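Local coordinates for Tetur07g02040 (Tetranychus urticae, PDB 6BDJ), which probably incorporates both atoms of molecular oxygen into aromatic substrates as an iron(III)-dependent intradiol ring-cleavage dioxygenase, at residues 48-53 with 84-89. Residues are numbered along the deposited sequence; the frame is centred on the assembly and turned at random.
Sequences EEDIIR and KVYIWQ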
loop_
_atom_site.group_PDB
_atom_site.type_symbol
_atom_site.label_atom_id
_atom_site.label_comp_id
_atom_site.label_asym_id
_atom_site.label_seq_id
_atom_site.Cartn_x
_atom_site.Cartn_y
_atom_site.Cartn_z
ATOM N N GLU A 48 -4.674 -6.413 11.496
ATOM C CA GLU A 48 -3.412 -6.536 12.186
ATOM C C GLU A 48 -3.105 -8.010 12.429
ATOM O O GLU A 48 -3.437 -8.567 13.466
ATOM C CB GLU A 48 -3.421 -5.740 13.484
ATOM C CG GLU A 48 -2.013 -5.626 14.041
ATOM C CD GLU A 48 -1.859 -4.668 15.223
ATOM O OE1 GLU A 48 -2.841 -4.019 15.662
ATOM O OE2 GLU A 48 -0.710 -4.579 15.694
ATOM N N GLU A 49 -2.484 -8.625 11.438
ATOM C CA GLU A 49 -2.117 -10.043 11.454
ATOM C C GLU A 49 -0.783 -10.210 10.771
ATOM O O GLU A 49 -0.546 -9.619 9.733
ATOM C CB GLU A 49 -3.171 -10.886 10.717
ATOM C CG GLU A 49 -4.476 -11.116 11.500
ATOM C CD GLU A 49 -5.553 -11.794 10.657
ATOM O OE1 GLU A 49 -5.285 -12.091 9.468
ATOM O OE2 GLU A 49 -6.693 -11.992 11.151
ATOM N N ASP A 50 0.068 -11.051 11.362
ATOM C CA ASP A 50 1.312 -11.484 10.750
ATOM C C ASP A 50 0.951 -12.526 9.680
ATOM O O ASP A 50 0.620 -13.673 9.988
ATOM C CB ASP A 50 2.256 -12.111 11.792
ATOM C CG ASP A 50 2.906 -11.061 12.730
ATOM O OD1 ASP A 50 2.545 -9.863 12.670
ATOM O OD2 ASP A 50 3.771 -11.443 13.554
ATOM N N ILE A 51 1.006 -12.078 8.430
ATOM C CA ILE A 51 0.908 -12.925 7.273
ATOM C C ILE A 51 2.167 -12.644 6.491
ATOM O O ILE A 51 2.184 -11.836 5.557
ATOM C CB ILE A 51 -0.349 -12.635 6.461
ATOM C CG1 ILE A 51 -1.572 -12.753 7.370
ATOM C CG2 ILE A 51 -0.464 -13.650 5.315
ATOM C CD1 ILE A 51 -2.865 -12.268 6.727
ATOM N N ILE A 52 3.234 -13.284 6.927
ATOM C CA ILE A 52 4.552 -12.929 6.499
ATOM C C ILE A 52 4.890 -13.732 5.273
ATOM O O ILE A 52 5.223 -14.902 5.373
ATOM C CB ILE A 52 5.591 -13.129 7.603
ATOM C CG1 ILE A 52 5.171 -12.375 8.873
ATOM C CG2 ILE A 52 6.979 -12.656 7.125
ATOM C CD1 ILE A 52 5.943 -12.784 10.125
ATOM N N ARG A 53 4.804 -13.071 4.125
ATOM C CA ARG A 53 5.009 -13.702 2.822
ATOM C C ARG A 53 5.262 -12.626 1.803
ATOM O O ARG A 53 4.766 -11.490 1.948
ATOM C CB ARG A 53 3.742 -14.440 2.378
ATOM C CG ARG A 53 2.561 -13.513 2.127
ATOM C CD ARG A 53 1.289 -14.255 1.918
ATOM N NE ARG A 53 0.098 -13.404 2.028
ATOM C CZ ARG A 53 -1.125 -13.814 1.707
ATOM N NH1 ARG A 53 -1.302 -15.057 1.258
ATOM N NH2 ARG A 53 -2.170 -13.016 1.868
ATOM N N LYS A 84 8.850 -4.280 10.443
ATOM C CA LYS A 84 7.759 -5.019 9.817
ATOM C C LYS A 84 6.997 -4.074 8.909
ATOM O O LYS A 84 6.495 -3.049 9.370
ATOM C CB LYS A 84 6.804 -5.610 10.860
ATOM C CG LYS A 84 7.215 -7.000 11.332
ATOM C CD LYS A 84 6.610 -7.351 12.689
ATOM C CE LYS A 84 5.105 -7.524 12.604
ATOM N NZ LYS A 84 4.593 -8.304 13.762
ATOM N N VAL A 85 6.924 -4.411 7.620
ATOM C CA VAL A 85 6.118 -3.633 6.666
ATOM C C VAL A 85 4.892 -4.433 6.288
ATOM O O VAL A 85 5.024 -5.544 5.782
ATOM C CB VAL A 85 6.882 -3.364 5.378
ATOM C CG1 VAL A 85 6.033 -2.531 4.418
ATOM C CG2 VAL A 85 8.210 -2.686 5.688
ATOM N N TYR A 86 3.725 -3.855 6.537
ATOM C CA TYR A 86 2.480 -4.387 6.065
ATOM C C TYR A 86 1.990 -3.647 4.840
ATOM O O TYR A 86 2.015 -2.429 4.807
ATOM C CB TYR A 86 1.401 -4.204 7.112
ATOM C CG TYR A 86 1.620 -4.855 8.448
ATOM C CD1 TYR A 86 2.531 -4.314 9.356
ATOM C CD2 TYR A 86 0.896 -5.990 8.840
ATOM C CE1 TYR A 86 2.724 -4.871 10.605
ATOM C CE2 TYR A 86 1.093 -6.566 10.099
ATOM C CZ TYR A 86 2.006 -5.984 10.978
ATOM O OH TYR A 86 2.220 -6.474 12.246
ATOM N N ILE A 87 1.498 -4.360 3.839
ATOM C CA ILE A 87 0.680 -3.738 2.802
ATOM C C ILE A 87 -0.665 -4.406 2.702
ATOM O O ILE A 87 -0.844 -5.559 3.094
ATOM C CB ILE A 87 1.377 -3.694 1.433
ATOM C CG1 ILE A 87 1.677 -5.096 0.893
ATOM C CG2 ILE A 87 2.707 -2.951 1.562
ATOM C CD1 ILE A 87 2.127 -5.041 -0.558
ATOM N N TRP A 88 -1.627 -3.633 2.224
ATOM C CA TRP A 88 -2.928 -4.147 1.876
ATOM C C TRP A 88 -3.541 -3.270 0.822
ATOM O O TRP A 88 -3.264 -2.057 0.729
ATOM C CB TRP A 88 -3.860 -4.314 3.095
ATOM C CG TRP A 88 -4.320 -3.005 3.797
ATOM C CD1 TRP A 88 -5.594 -2.463 3.827
ATOM C CD2 TRP A 88 -3.523 -2.163 4.621
ATOM N NE1 TRP A 88 -5.617 -1.336 4.608
ATOM C CE2 TRP A 88 -4.362 -1.113 5.096
ATOM C CE3 TRP A 88 -2.178 -2.165 4.984
ATOM C CZ2 TRP A 88 -3.887 -0.089 5.929
ATOM C CZ3 TRP A 88 -1.713 -1.149 5.822
ATOM C CH2 TRP A 88 -2.565 -0.132 6.281
ATOM N N GLN A 89 -4.346 -3.906 -0.019
ATOM C CA GLN A 89 -4.873 -3.242 -1.201
ATOM C C GLN A 89 -6.139 -3.971 -1.671
ATOM O O GLN A 89 -6.345 -5.142 -1.376
ATOM C CB GLN A 89 -3.824 -3.248 -2.301
ATOM C CG GLN A 89 -3.557 -4.632 -2.869
ATOM C CD GLN A 89 -2.484 -4.664 -3.934
ATOM O OE1 GLN A 89 -1.302 -4.562 -3.644
ATOM N NE2 GLN A 89 -2.896 -4.866 -5.171
#
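The ring of Y86 meets the backbone of E49 at its edge. The carbonyl oxygen E49 O lies near the ring plane, 3.5 Å from Y86 CE2 and 4.0 Å from Y86 CD2. This is a carbonyl contact with the polarised C-H edge of an aromatic ring. The carboxylate of D50 approaches the hydroxyl end of the same ring obliquely, its plane turned 48° from the ring plane. D50 OD1 is 3.4 Å from Y86 OH. Outside the two segments, F46 packs edge-to-face with Y86, and H153 meets the ring at an inclined angle.

K84 and D50 form a salt bridge beside the tyrosine hydroxyl. Their side chains cross at about a right angle. K84 NZ donates to D50 OD1 at 2.8 Å, on the syn side and 22° out of the carboxylate plane. A second, weak bond runs from K84 NZ to D50 OD2 at 3.3 Å. The ammonium group therefore spans both oxygens unequally. The K84 chain is otherwise extended beyond CB but kinks about its CG-CD bond (chi3 68°), and this brings NZ to the D50 carboxylate. The positive charge would be expected to stabilise the D50 carboxylate in its ionised form. The E49 carboxylate takes no part; E49 OE1 forms a salt bridge with R117 NE.

E49 and D50 of loop 48-53 run along one edge of the Y86 ring to its hydroxyl end. Backbone bonds from I51 and R53 to T122 tie the loop to the neighbouring strand 120-124. Strand 148-154, on the other side of 84-88, carries the iron ligand H149. The side chain of Y86 is about 13 Å from the iron(III) ion. The contact packs a loop, away from the metal, on the beta-sandwich core characteristic of intradiol ring-cleavage dioxygenases.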